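Local atomic coordinates of N-acetylgalactosaminyltransferase 7 (Homo sapiens, PDB entry 6IWR), a protein that belongs to the GT-A class of glycosyltransferases and joins its glycosyltransferase family 2 domain to a ricin-type beta-trefoil lectin domain. Residues 148-153 with 178-183; 166-171 with 203-208; 172-177 with 248-253; 230-235 with 334-339. All coordinates share one frame; numbering follows the deposited sequence.

Contact 1. Residues 148-153 with 178-183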
loop_
_atom_site.group_PDB
_atom_site.type_symbol
_atom_site.label_atom_id
_atom_site.label_comp_id
_atom_site.label_asym_id
_atom_site.label_seq_id
_atom_site.Cartn_x
_atom_site.Cartn_y
_atom_site.Cartn_z
ATOM N N THR A 148 -33.924 -12.593 27.839
ATOM C CA THR A 148 -32.780 -11.870 28.384
ATOM C C THR A 148 -31.510 -12.180 27.578
ATOM O O THR A 148 -31.475 -13.107 26.769
ATOM C CB THR A 148 -32.569 -12.248 29.840
ATOM O OG1 THR A 148 -32.223 -13.640 29.914
ATOM C CG2 THR A 148 -33.844 -11.996 30.647
ATOM N N SER A 149 -30.441 -11.415 27.805
ATOM C CA SER A 149 -29.218 -11.651 27.043
ATOM C C SER A 149 -27.960 -11.472 27.879
ATOM O O SER A 149 -27.874 -10.582 28.740
ATOM C CB SER A 149 -29.126 -10.722 25.811
ATOM O OG SER A 149 -30.161 -11.006 24.888
ATOM N N SER A 150 -26.968 -12.307 27.593
ATOM C CA SER A 150 -25.587 -12.035 27.976
ATOM C C SER A 150 -24.890 -11.420 26.766
ATOM O O SER A 150 -24.844 -12.053 25.705
ATOM C CB SER A 150 -24.893 -13.328 28.411
ATOM O OG SER A 150 -25.546 -13.926 29.534
ATOM N N VAL A 151 -24.390 -10.192 26.876
ATOM C CA VAL A 151 -23.536 -9.694 25.801
ATOM C C VAL A 151 -22.100 -10.078 26.134
ATOM O O VAL A 151 -21.624 -9.855 27.257
ATOM C CB VAL A 151 -23.692 -8.170 25.556
ATOM C CG1 VAL A 151 -25.123 -7.674 25.752
ATOM C CG2 VAL A 151 -22.713 -7.329 26.354
ATOM N N VAL A 152 -21.418 -10.708 25.183
ATOM C CA VAL A 152 -20.031 -11.103 25.377
ATOM C C VAL A 152 -19.179 -10.297 24.414
ATOM O O VAL A 152 -19.523 -10.154 23.236
ATOM C CB VAL A 152 -19.823 -12.620 25.203
ATOM C CG1 VAL A 152 -21.124 -13.392 25.477
ATOM C CG2 VAL A 152 -19.345 -12.903 23.882
ATOM N N ILE A 153 -18.114 -9.714 24.945
ATOM C CA ILE A 153 -17.153 -8.913 24.206
ATOM C C ILE A 153 -15.810 -9.599 24.394
ATOM O O ILE A 153 -15.287 -9.660 25.516
ATOM C CB ILE A 153 -17.094 -7.460 24.706
ATOM C CG1 ILE A 153 -18.446 -6.787 24.589
ATOM C CG2 ILE A 153 -16.057 -6.652 23.917
ATOM C CD1 ILE A 153 -18.504 -5.545 25.377
ATOM N N TYR A 178 -33.504 -6.707 30.578
ATOM C CA TYR A 178 -33.086 -7.746 29.633
ATOM C C TYR A 178 -31.593 -8.015 29.667
ATOM O O TYR A 178 -31.157 -9.032 29.126
ATOM C CB TYR A 178 -33.519 -7.399 28.208
ATOM C CG TYR A 178 -34.989 -7.092 28.170
ATOM C CD1 TYR A 178 -35.935 -8.116 28.184
ATOM C CD2 TYR A 178 -35.444 -5.781 28.214
ATOM C CE1 TYR A 178 -37.287 -7.834 28.187
ATOM C CE2 TYR A 178 -36.792 -5.502 28.219
ATOM C CZ TYR A 178 -37.697 -6.528 28.213
ATOM O OH TYR A 178 -39.018 -6.224 28.224
ATOM N N LEU A 179 -30.807 -7.164 30.318
ATOM C CA LEU A 179 -29.355 -7.287 30.316
ATOM C C LEU A 179 -28.944 -8.142 31.502
ATOM O O LEU A 179 -28.843 -7.655 32.629
ATOM C CB LEU A 179 -28.715 -5.918 30.389
ATOM C CG LEU A 179 -27.447 -5.765 29.562
ATOM C CD1 LEU A 179 -26.452 -4.898 30.298
ATOM C CD2 LEU A 179 -26.836 -7.088 29.180
ATOM N N ALA A 180 -28.675 -9.420 31.255
ATOM C CA ALA A 180 -28.377 -10.329 32.354
ATOM C C ALA A 180 -26.966 -10.152 32.907
ATOM O O ALA A 180 -26.740 -10.424 34.094
ATOM C CB ALA A 180 -28.579 -11.772 31.894
ATOM N N GLU A 181 -26.014 -9.718 32.074
ATOM C CA GLU A 181 -24.593 -9.629 32.403
ATOM C C GLU A 181 -23.852 -9.204 31.142
ATOM O O GLU A 181 -24.306 -9.460 30.023
ATOM C CB GLU A 181 -24.032 -10.971 32.914
ATOM C CG GLU A 181 -23.983 -12.038 31.823
ATOM C CD GLU A 181 -23.441 -13.391 32.273
ATOM O OE1 GLU A 181 -22.767 -13.441 33.336
ATOM O OE2 GLU A 181 -23.695 -14.401 31.552
ATOM N N ILE A 182 -22.708 -8.556 31.328
ATOM C CA ILE A 182 -21.795 -8.250 30.241
ATOM C C ILE A 182 -20.504 -8.985 30.557
ATOM O O ILE A 182 -19.817 -8.658 31.534
ATOM C CB ILE A 182 -21.549 -6.743 30.078
ATOM C CG1 ILE A 182 -22.863 -6.011 29.726
ATOM C CG2 ILE A 182 -20.474 -6.524 29.011
ATOM C CD1 ILE A 182 -22.757 -4.466 29.700
ATOM N N VAL A 183 -20.183 -9.987 29.751
ATOM C CA VAL A 183 -19.018 -10.838 29.971
ATOM C C VAL A 183 -17.911 -10.392 29.025
ATOM O O VAL A 183 -18.034 -10.542 27.802
ATOM C CB VAL A 183 -19.369 -12.317 29.745
ATOM C CG1 VAL A 183 -18.092 -13.169 29.678
ATOM C CG2 VAL A 183 -20.301 -12.808 30.826
#
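V151 and I182 stand side by side and point the same way from adjacent parallel strands, their CG2 methyls 3.6 Å apart. L179 reaches V151 from across, nearly at a right angle, and brings its CD2 to 3.9 Å from V151 CG1. These apolar groups share the sheet face with S149, whose OG binds Y251 OH, and I182 also meets V170 and I171 of helix 160-173, the crossover of the beta-alpha-beta unit that strands 149-155 and 179-186 form. On the other face S150 OG donates to E181 OE2 over 2.8 Å, using the anti lone pair of that oxygen. E181 gets there with CG between its backbone N and carbonyl carbon (chi1 68°), the rest of the chain extended. The strand axes diverge by only 7°. V183 N to V151 O (2.9 Å) and I153 N to V183 O (3.0 Å) hold the regular part of the pairing. Nearer the strand starts S149 is matched with L179 but V151 with I182, which leaves one extra residue on the second strand; A180 N there still donates to S149 O at 2.9 Å. Since E181 also takes L233 N on OE2 and K210 NZ on OE1, this buried carboxylate is well compensated and probably stays ionised.

Contact 2. Residues 166-171 with 203-208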
loop_
_atom_site.group_PDB
_atom_site.type_symbol
_atom_site.label_atom_id
_atom_site.label_comp_id
_atom_site.label_asym_id
_atom_site.label_seq_id
_atom_site.Cartn_x
_atom_site.Cartn_y
_atom_site.Cartn_z
ATOM N N THR A 166 -17.748 0.857 24.463
ATOM C CA THR A 166 -18.635 -0.226 24.049
ATOM C C THR A 166 -19.569 -0.598 25.192
ATOM O O THR A 166 -20.800 -0.592 25.052
ATOM C CB THR A 166 -17.830 -1.460 23.652
ATOM O OG1 THR A 166 -16.744 -1.100 22.794
ATOM C CG2 THR A 166 -18.733 -2.479 22.960
ATOM N N VAL A 167 -18.963 -0.916 26.341
ATOM C CA VAL A 167 -19.700 -1.313 27.530
ATOM C C VAL A 167 -20.629 -0.197 27.988
ATOM O O VAL A 167 -21.822 -0.422 28.238
ATOM C CB VAL A 167 -18.715 -1.736 28.640
ATOM C CG1 VAL A 167 -19.447 -1.913 29.974
ATOM C CG2 VAL A 167 -17.999 -3.041 28.252
ATOM N N HIS A 168 -20.092 1.015 28.153
ATOM C CA HIS A 168 -20.951 2.130 28.542
ATOM C C HIS A 168 -22.142 2.226 27.598
ATOM O O HIS A 168 -23.297 2.326 28.031
ATOM C CB HIS A 168 -20.167 3.454 28.553
ATOM C CG HIS A 168 -19.444 3.725 29.839
ATOM N ND1 HIS A 168 -19.888 4.639 30.772
ATOM C CD2 HIS A 168 -18.299 3.204 30.343
ATOM C CE1 HIS A 168 -19.051 4.666 31.795
ATOM N NE2 HIS A 168 -18.074 3.809 31.559
ATOM N N SER A 169 -21.878 2.157 26.297
ATOM C CA SER A 169 -22.950 2.260 25.320
ATOM C C SER A 169 -24.000 1.173 25.542
ATOM O O SER A 169 -25.201 1.458 25.539
ATOM C CB SER A 169 -22.336 2.222 23.920
ATOM O OG SER A 169 -22.841 1.183 23.115
ATOM N N VAL A 170 -23.569 -0.071 25.784
ATOM C CA VAL A 170 -24.511 -1.171 26.018
ATOM C C VAL A 170 -25.328 -0.922 27.282
ATOM O O VAL A 170 -26.561 -1.090 27.297
ATOM C CB VAL A 170 -23.765 -2.514 26.102
ATOM C CG1 VAL A 170 -24.710 -3.601 26.623
ATOM C CG2 VAL A 170 -23.173 -2.886 24.753
ATOM N N ILE A 171 -24.648 -0.528 28.364
ATOM C CA ILE A 171 -25.341 -0.140 29.585
ATOM C C ILE A 171 -26.308 1.014 29.306
ATOM O O ILE A 171 -27.454 1.013 29.771
ATOM C CB ILE A 171 -24.303 0.208 30.668
ATOM C CG1 ILE A 171 -23.400 -1.002 30.934
ATOM C CG2 ILE A 171 -24.977 0.681 31.940
ATOM C CD1 ILE A 171 -23.629 -1.648 32.282
ATOM N N LYS A 203 -15.861 -2.626 38.871
ATOM C CA LYS A 203 -16.717 -2.611 40.054
ATOM C C LYS A 203 -17.786 -1.530 39.960
ATOM O O LYS A 203 -18.780 -1.575 40.691
ATOM C CB LYS A 203 -15.855 -2.441 41.316
ATOM C CG LYS A 203 -15.074 -3.715 41.673
ATOM C CD LYS A 203 -14.252 -3.609 42.936
ATOM C CE LYS A 203 -13.131 -4.634 42.945
ATOM N NZ LYS A 203 -12.274 -4.605 44.166
ATOM N N LEU A 204 -17.607 -0.577 39.044
ATOM C CA LEU A 204 -18.571 0.494 38.815
ATOM C C LEU A 204 -20.005 -0.012 38.679
ATOM O O LEU A 204 -20.952 0.701 39.020
ATOM C CB LEU A 204 -18.150 1.253 37.557
ATOM C CG LEU A 204 -18.663 2.645 37.212
ATOM C CD1 LEU A 204 -18.955 2.679 35.711
ATOM C CD2 LEU A 204 -19.871 3.073 38.038
ATOM N N TRP A 205 -20.192 -1.232 38.164
ATOM C CA TRP A 205 -21.509 -1.757 37.798
ATOM C C TRP A 205 -21.970 -2.899 38.705
ATOM O O TRP A 205 -22.907 -3.630 38.360
ATOM C CB TRP A 205 -21.504 -2.220 36.342
ATOM C CG TRP A 205 -21.357 -1.128 35.353
ATOM C CD1 TRP A 205 -22.298 -0.199 35.012
ATOM C CD2 TRP A 205 -20.215 -0.863 34.534
ATOM N NE1 TRP A 205 -21.806 0.644 34.056
ATOM C CE2 TRP A 205 -20.527 0.265 33.744
ATOM C CE3 TRP A 205 -18.955 -1.453 34.410
ATOM C CZ2 TRP A 205 -19.628 0.820 32.843
ATOM C CZ3 TRP A 205 -18.061 -0.913 33.508
ATOM C CH2 TRP A 205 -18.403 0.218 32.732
ATOM N N ASN A 206 -21.316 -3.093 39.839
ATOM C CA ASN A 206 -21.852 -3.944 40.898
ATOM C C ASN A 206 -21.944 -5.394 40.486
ATOM O O ASN A 206 -22.800 -6.122 40.983
ATOM C CB ASN A 206 -23.223 -3.465 41.355
ATOM C CG ASN A 206 -23.155 -2.122 42.020
ATOM O OD1 ASN A 206 -24.073 -1.315 41.917
ATOM N ND2 ASN A 206 -22.039 -1.859 42.688
ATOM N N GLY A 207 -21.059 -5.849 39.606
ATOM C CA GLY A 207 -21.101 -7.240 39.203
ATOM C C GLY A 207 -21.869 -7.508 37.934
ATOM O O GLY A 207 -21.823 -8.629 37.431
ATOM N N LEU A 208 -22.568 -6.511 37.389
ATOM C CA LEU A 208 -23.231 -6.695 36.104
ATOM C C LEU A 208 -22.223 -7.052 35.019
ATOM O O LEU A 208 -22.516 -7.868 34.133
ATOM C CB LEU A 208 -23.994 -5.419 35.736
ATOM C CG LEU A 208 -25.271 -5.536 34.887
ATOM C CD1 LEU A 208 -25.006 -4.914 33.536
ATOM C CD2 LEU A 208 -25.773 -6.976 34.754
#
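An edge-to-face aromatic pair ties the loop before strand 209-213 to helix 160-173: the edge of W205 is turned to the face of the H168 ring. The planes stand at 73°, the W205 six-membered ring has its centroid 5.2 Å from that of the imidazole, and W205 CZ2 lies over one imidazole face, 3.6 Å from H168 NE2. The broad side of the indole receives the neighbouring helical residues. I171 CD1 sits 3.6 Å from the centroid of the W205 five-membered ring and 22° off its normal, a CH-pi contact, while V167 CG1 lies over the same face at 4.0 Å from the centroid of the W205 six-membered ring. W205 holds CG beside its backbone N and anti to its carbonyl carbon (chi1 -67°), which carries the indole across to the helix. V167, H168 and I171 are spaced as on one side of a helix, and this helix is the crossover of the beta-alpha-beta unit formed by strands 149-155 and 179-186. Within the loop, L204 CD1 covers the opposite indole face. A type I' turn then runs from W205 to L208, with N206 and G207 both at positive phi and W205 O accepting from L208 N at 3.1 Å. The turn returns L208 to the helix, where its CD1 meets I171 CD1 at 3.8 Å. Rotation of the imidazole is fixed from beyond the contact: H168 ND1 is hydrogen-bonded to D126 and H168 NE2 to Y201 OH. L208 passes on to the sheet, pairing through its backbone with I182 and packing on L179.

Contact 3. Residues 172-177 with 248-253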
loop_
_atom_site.group_PDB
_atom_site.type_symbol
_atom_site.label_atom_id
_atom_site.label_comp_id
_atom_site.label_asym_id
_atom_site.label_seq_id
_atom_site.Cartn_x
_atom_site.Cartn_y
_atom_site.Cartn_z
ATOM N N LYS A 172 -25.895 1.985 28.493
ATOM C CA LYS A 172 -26.730 3.176 28.347
ATOM C C LYS A 172 -28.025 2.892 27.593
ATOM O O LYS A 172 -29.076 3.425 27.947
ATOM C CB LYS A 172 -25.966 4.301 27.663
ATOM C CG LYS A 172 -26.641 5.638 27.854
ATOM C CD LYS A 172 -25.757 6.795 27.415
ATOM C CE LYS A 172 -26.430 8.127 27.613
ATOM N NZ LYS A 172 -25.690 9.206 26.907
ATOM N N ARG A 173 -27.983 2.093 26.538
ATOM C CA ARG A 173 -29.125 2.028 25.637
ATOM C C ARG A 173 -29.868 0.704 25.720
ATOM O O ARG A 173 -30.712 0.410 24.863
ATOM C CB ARG A 173 -28.670 2.306 24.213
ATOM C CG ARG A 173 -27.807 3.536 24.147
ATOM C CD ARG A 173 -27.543 3.938 22.741
ATOM N NE ARG A 173 -26.988 5.285 22.723
ATOM C CZ ARG A 173 -25.694 5.578 22.627
ATOM N NH1 ARG A 173 -25.311 6.846 22.635
ATOM N NH2 ARG A 173 -24.791 4.616 22.517
ATOM N N THR A 174 -29.598 -0.087 26.743
ATOM C CA THR A 174 -30.242 -1.368 26.829
ATOM C C THR A 174 -31.112 -1.412 28.063
ATOM O O THR A 174 -30.625 -1.152 29.171
ATOM C CB THR A 174 -29.197 -2.489 26.867
ATOM O OG1 THR A 174 -28.390 -2.388 25.698
ATOM C CG2 THR A 174 -29.849 -3.819 26.820
ATOM N N PRO A 175 -32.393 -1.735 27.906
ATOM C CA PRO A 175 -33.273 -1.895 29.071
ATOM C C PRO A 175 -32.641 -2.804 30.118
ATOM O O PRO A 175 -32.256 -3.938 29.832
ATOM C CB PRO A 175 -34.535 -2.525 28.478
ATOM C CG PRO A 175 -34.419 -2.330 27.007
ATOM C CD PRO A 175 -32.974 -2.285 26.674
ATOM N N ARG A 176 -32.560 -2.299 31.351
ATOM C CA ARG A 176 -31.881 -3.024 32.419
ATOM C C ARG A 176 -32.385 -4.455 32.547
ATOM O O ARG A 176 -31.588 -5.385 32.729
ATOM C CB ARG A 176 -32.064 -2.276 33.737
ATOM C CG ARG A 176 -31.739 -0.790 33.629
ATOM C CD ARG A 176 -31.775 -0.102 34.989
ATOM N NE ARG A 176 -33.141 0.150 35.434
ATOM C CZ ARG A 176 -33.729 1.339 35.360
ATOM N NH1 ARG A 176 -33.048 2.363 34.865
ATOM N NH2 ARG A 176 -34.980 1.508 35.786
ATOM N N LYS A 177 -33.701 -4.656 32.446
ATOM C CA LYS A 177 -34.274 -5.950 32.800
ATOM C C LYS A 177 -33.919 -7.053 31.799
ATOM O O LYS A 177 -34.014 -8.238 32.136
ATOM C CB LYS A 177 -35.785 -5.825 32.948
ATOM C CG LYS A 177 -36.498 -5.404 31.676
ATOM C CD LYS A 177 -38.006 -5.500 31.840
ATOM C CE LYS A 177 -38.574 -4.245 32.472
ATOM N NZ LYS A 177 -39.045 -3.356 31.384
ATOM N N VAL A 248 -29.748 3.425 19.384
ATOM C CA VAL A 248 -30.826 3.463 20.378
ATOM C C VAL A 248 -31.931 2.514 19.950
ATOM O O VAL A 248 -32.244 2.382 18.761
ATOM C CB VAL A 248 -31.371 4.894 20.644
ATOM C CG1 VAL A 248 -30.322 5.972 20.429
ATOM C CG2 VAL A 248 -32.687 5.180 19.924
ATOM N N ASN A 249 -32.521 1.850 20.943
ATOM C CA ASN A 249 -33.473 0.765 20.743
ATOM C C ASN A 249 -32.923 -0.277 19.777
ATOM O O ASN A 249 -33.565 -0.634 18.782
ATOM C CB ASN A 249 -34.824 1.284 20.266
ATOM C CG ASN A 249 -35.866 0.210 20.270
ATOM O OD1 ASN A 249 -35.742 -0.764 21.008
ATOM N ND2 ASN A 249 -36.893 0.362 19.451
ATOM N N TRP A 250 -31.713 -0.775 20.084
ATOM C CA TRP A 250 -31.116 -1.859 19.311
ATOM C C TRP A 250 -31.580 -3.213 19.782
ATOM O O TRP A 250 -31.483 -4.186 19.022
ATOM C CB TRP A 250 -29.586 -1.853 19.391
ATOM C CG TRP A 250 -29.064 -2.168 20.766
ATOM C CD1 TRP A 250 -29.155 -1.367 21.872
ATOM C CD2 TRP A 250 -28.365 -3.360 21.193
ATOM N NE1 TRP A 250 -28.543 -1.974 22.949
ATOM C CE2 TRP A 250 -28.062 -3.196 22.569
ATOM C CE3 TRP A 250 -27.950 -4.538 20.543
ATOM C CZ2 TRP A 250 -27.379 -4.165 23.315
ATOM C CZ3 TRP A 250 -27.267 -5.510 21.295
ATOM C CH2 TRP A 250 -26.993 -5.310 22.667
ATOM N N TYR A 251 -32.090 -3.291 21.006
ATOM C CA TYR A 251 -32.264 -4.570 21.669
ATOM C C TYR A 251 -33.550 -5.268 21.238
ATOM O O TYR A 251 -33.536 -6.457 20.896
ATOM C CB TYR A 251 -32.228 -4.374 23.181
ATOM C CG TYR A 251 -32.236 -5.687 23.906
ATOM C CD1 TYR A 251 -31.049 -6.348 24.176
ATOM C CD2 TYR A 251 -33.445 -6.302 24.287
ATOM C CE1 TYR A 251 -31.047 -7.580 24.821
ATOM C CE2 TYR A 251 -33.454 -7.531 24.928
ATOM C CZ TYR A 251 -32.246 -8.166 25.188
ATOM O OH TYR A 251 -32.220 -9.380 25.825
ATOM N N ALA A 252 -34.675 -4.568 21.272
ATOM C CA ALA A 252 -35.952 -5.225 20.979
ATOM C C ALA A 252 -36.011 -5.741 19.545
ATOM O O ALA A 252 -36.300 -6.930 19.341
ATOM C CB ALA A 252 -37.106 -4.264 21.291
ATOM N N PRO A 253 -35.759 -4.933 18.529
ATOM C CA PRO A 253 -35.669 -5.471 17.158
ATOM C C PRO A 253 -34.764 -6.696 17.040
ATOM O O PRO A 253 -35.106 -7.648 16.327
ATOM C CB PRO A 253 -35.113 -4.287 16.348
ATOM C CG PRO A 253 -35.005 -3.116 17.317
ATOM C CD PRO A 253 -35.118 -3.619 18.696
HETATM O O HOH W 1 -32.497 2.841 23.411
#
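T174 sets OG1 anti to its own carbonyl carbon (chi1 -58°), and W250 takes CG into the position between backbone N and carbonyl carbon (chi1 67°); together these turns bring the indole N-H to the threonine hydroxyl. W250 NE1 donates to T174 OG1 over 2.8 Å, the acceptor close to the indole plane but the bond bent, 133° at the hydrogen. The same hydroxyl is hydrogen-bonded to V170 O, one helical turn earlier, so it links the helix backbone to the indole. The T174 side chain crosses that of Y251 at about a right angle, and its other branch, CG2, comes to 3.9 Å from Y251 CD1. P175 adds its CD at 4.1 Å from Y251 CB. R173 runs out extended past V248, with R173 NE 4.1 Å from V248 CG1, and its guanidinium is taken by E81 in a salt bridge. A water bridges the backbones, accepting from N249 N at 2.7 Å and giving only a weak bond to R173 O. Y251 OH reaches on to L147 O, and both aromatic residues touch I238. The contact thus joins the turn between helix 160-173 and strand 179-186, part of a beta-alpha-beta crossover of the Rossmann-like GT-A fold, to the approach to helix 251-260.

Contact 4. Residues 230-235 with 334-339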
loop_
_atom_site.group_PDB
_atom_site.type_symbol
_atom_site.label_atom_id
_atom_site.label_comp_id
_atom_site.label_asym_id
_atom_site.label_seq_id
_atom_site.Cartn_x
_atom_site.Cartn_y
_atom_site.Cartn_z
ATOM N N LYS A 230 -18.635 -19.282 29.432
ATOM C CA LYS A 230 -18.509 -18.535 30.671
ATOM C C LYS A 230 -19.630 -17.532 30.864
ATOM O O LYS A 230 -19.706 -16.914 31.930
ATOM C CB LYS A 230 -17.144 -17.833 30.730
ATOM C CG LYS A 230 -15.987 -18.814 31.027
ATOM C CD LYS A 230 -14.677 -18.351 30.408
ATOM C CE LYS A 230 -13.489 -19.056 31.033
ATOM N NZ LYS A 230 -13.726 -19.273 32.491
ATOM N N ALA A 231 -20.508 -17.372 29.878
ATOM C CA ALA A 231 -21.583 -16.385 29.942
ATOM C C ALA A 231 -22.865 -17.190 30.034
ATOM O O ALA A 231 -23.441 -17.581 29.022
ATOM C CB ALA A 231 -21.586 -15.455 28.743
ATOM N N LYS A 232 -23.302 -17.437 31.263
ATOM C CA LYS A 232 -24.292 -18.464 31.534
ATOM C C LYS A 232 -25.667 -17.922 31.884
ATOM O O LYS A 232 -26.637 -18.684 31.822
ATOM C CB LYS A 232 -23.826 -19.340 32.690
ATOM C CG LYS A 232 -22.491 -19.967 32.485
ATOM C CD LYS A 232 -21.931 -20.310 33.829
ATOM C CE LYS A 232 -21.021 -21.500 33.765
ATOM N NZ LYS A 232 -21.434 -22.410 34.876
ATOM N N LEU A 233 -25.770 -16.632 32.236
ATOM C CA LEU A 233 -26.990 -16.063 32.807
ATOM C C LEU A 233 -28.065 -15.742 31.771
ATOM O O LEU A 233 -29.257 -15.794 32.085
ATOM C CB LEU A 233 -26.650 -14.793 33.552
ATOM C CG LEU A 233 -26.154 -14.841 34.977
ATOM C CD1 LEU A 233 -25.561 -16.182 35.316
ATOM C CD2 LEU A 233 -25.148 -13.730 35.152
ATOM N N GLY A 234 -27.695 -15.330 30.569
ATOM C CA GLY A 234 -28.686 -14.832 29.650
ATOM C C GLY A 234 -29.336 -15.922 28.811
ATOM O O GLY A 234 -28.810 -16.998 28.535
ATOM N N GLN A 235 -30.544 -15.646 28.375
ATOM C CA GLN A 235 -31.164 -16.599 27.483
ATOM C C GLN A 235 -30.569 -16.537 26.081
ATOM O O GLN A 235 -30.414 -17.584 25.441
ATOM C CB GLN A 235 -32.670 -16.365 27.462
ATOM C CG GLN A 235 -33.311 -16.546 28.829
ATOM C CD GLN A 235 -34.751 -16.088 28.865
ATOM O OE1 GLN A 235 -35.060 -14.966 28.447
ATOM N NE2 GLN A 235 -35.649 -16.959 29.354
ATOM N N ILE A 334 -27.764 -15.207 19.064
ATOM C CA ILE A 334 -28.422 -16.511 18.997
ATOM C C ILE A 334 -28.923 -16.853 20.377
ATOM O O ILE A 334 -28.326 -16.473 21.388
ATOM C CB ILE A 334 -27.540 -17.700 18.548
ATOM C CG1 ILE A 334 -26.067 -17.453 18.719
ATOM C CG2 ILE A 334 -27.886 -18.245 17.152
ATOM C CD1 ILE A 334 -25.365 -18.595 17.946
ATOM N N GLU A 335 -29.997 -17.649 20.403
ATOM C CA GLU A 335 -30.402 -18.262 21.653
ATOM C C GLU A 335 -29.279 -19.172 22.136
ATOM O O GLU A 335 -28.653 -19.889 21.350
ATOM C CB GLU A 335 -31.701 -19.028 21.465
ATOM C CG GLU A 335 -32.451 -19.313 22.738
ATOM C CD GLU A 335 -32.728 -20.795 22.898
ATOM O OE1 GLU A 335 -31.752 -21.575 22.776
ATOM O OE2 GLU A 335 -33.919 -21.168 23.119
ATOM N N ARG A 336 -28.963 -19.107 23.410
ATOM C CA ARG A 336 -27.767 -19.745 23.911
ATOM C C ARG A 336 -27.723 -21.260 23.780
ATOM O O ARG A 336 -26.704 -21.826 23.465
ATOM C CB ARG A 336 -27.535 -19.329 25.351
ATOM C CG ARG A 336 -26.168 -19.690 25.862
ATOM C CD ARG A 336 -26.136 -19.617 27.355
ATOM N NE ARG A 336 -24.858 -20.017 27.881
ATOM C CZ ARG A 336 -24.648 -21.177 28.461
ATOM N NH1 ARG A 336 -25.637 -22.032 28.558
ATOM N NH2 ARG A 336 -23.459 -21.480 28.923
ATOM N N GLU A 337 -28.834 -21.911 24.054
ATOM C CA GLU A 337 -28.920 -23.340 23.906
ATOM C C GLU A 337 -28.753 -23.752 22.459
ATOM O O GLU A 337 -28.115 -24.741 22.164
ATOM C CB GLU A 337 -30.256 -23.824 24.436
ATOM C CG GLU A 337 -30.150 -24.775 25.602
ATOM C CD GLU A 337 -31.411 -25.579 25.805
ATOM O OE1 GLU A 337 -32.506 -24.979 25.819
ATOM O OE2 GLU A 337 -31.304 -26.811 25.955
ATOM N N PHE A 338 -29.359 -22.990 21.563
ATOM C CA PHE A 338 -29.311 -23.287 20.147
ATOM C C PHE A 338 -27.909 -23.224 19.571
ATOM O O PHE A 338 -27.504 -24.099 18.844
ATOM C CB PHE A 338 -30.207 -22.319 19.407
ATOM C CG PHE A 338 -30.318 -22.596 17.955
ATOM C CD1 PHE A 338 -30.807 -23.796 17.509
ATOM C CD2 PHE A 338 -29.941 -21.656 17.042
ATOM C CE1 PHE A 338 -30.911 -24.051 16.169
ATOM C CE2 PHE A 338 -30.048 -21.901 15.701
ATOM C CZ PHE A 338 -30.529 -23.100 15.267
ATOM N N PHE A 339 -27.159 -22.194 19.929
ATOM C CA PHE A 339 -25.738 -22.156 19.642
ATOM C C PHE A 339 -25.049 -23.411 20.169
ATOM O O PHE A 339 -24.240 -24.025 19.468
ATOM C CB PHE A 339 -25.122 -20.900 20.248
ATOM C CG PHE A 339 -23.819 -20.539 19.645
ATOM C CD1 PHE A 339 -23.481 -21.016 18.398
ATOM C CD2 PHE A 339 -22.926 -19.729 20.322
ATOM C CE1 PHE A 339 -22.282 -20.679 17.829
ATOM C CE2 PHE A 339 -21.719 -19.387 19.765
ATOM C CZ PHE A 339 -21.395 -19.859 18.512
HETATM O O HOH W 2 -31.118 -20.342 26.133
#
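R336 grips the 230-235 loop at two carbonyls. Its backbone N donates to Q235 O at 2.9 Å, almost straight (170° at the hydrogen) and in the carbonyl plane, while R336 NE makes a weak, bent bond of 3.0 Å to A231 O. With CG anti to its backbone N (chi1 -167°) and the chain extended from CG to NE, the side chain spans the distance between them. It passes G234 O, which lies 3.9 Å from R336 CD. K232 covers one face of the guanidinium with its CA, 4.1 Å from R336 CZ, and its side chain runs beside that of R336. Beyond these, R336 NH2 is held by A228 O, so three loop and helix-end carbonyls receive the arginine. A water donates to Q235 O at 2.9 Å and has a weak link to E337 N. E335 occupies the N-cap position: its OE1 accepts from F338 N at 3.0 Å, and its OE2 pairs with R262. Q235 OE1 in turn takes T148 N. The contact lies where helix 219-230 gives way to strand 236-240, beside the passage from strand 332-335, antiparallel to that strand, into helix 336-342.

How the contacts relate
Contacts 1 and 3 are buried, contact 4 partly so, and contact 2 lies at the surface. Contact 1 is the hub: its centre is 9 to 11 Å from those of the others and it touches all three. Contacts 2 and 3 both use helix 160-173, which contact 1's strands flank in sequence, and contact 4 reaches the same sheet from its S150 and E181 face. Chemistry follows place. Backbone bonds between parallel strands dominate within the sheet; ring faces and methyls dominate on the helix flank of contact 2; an indole N-H and a water join the turns of contact 3; and in contact 4 an arginine meets loop carbonyls. Contact 4 touches neither contact 2 nor contact 3.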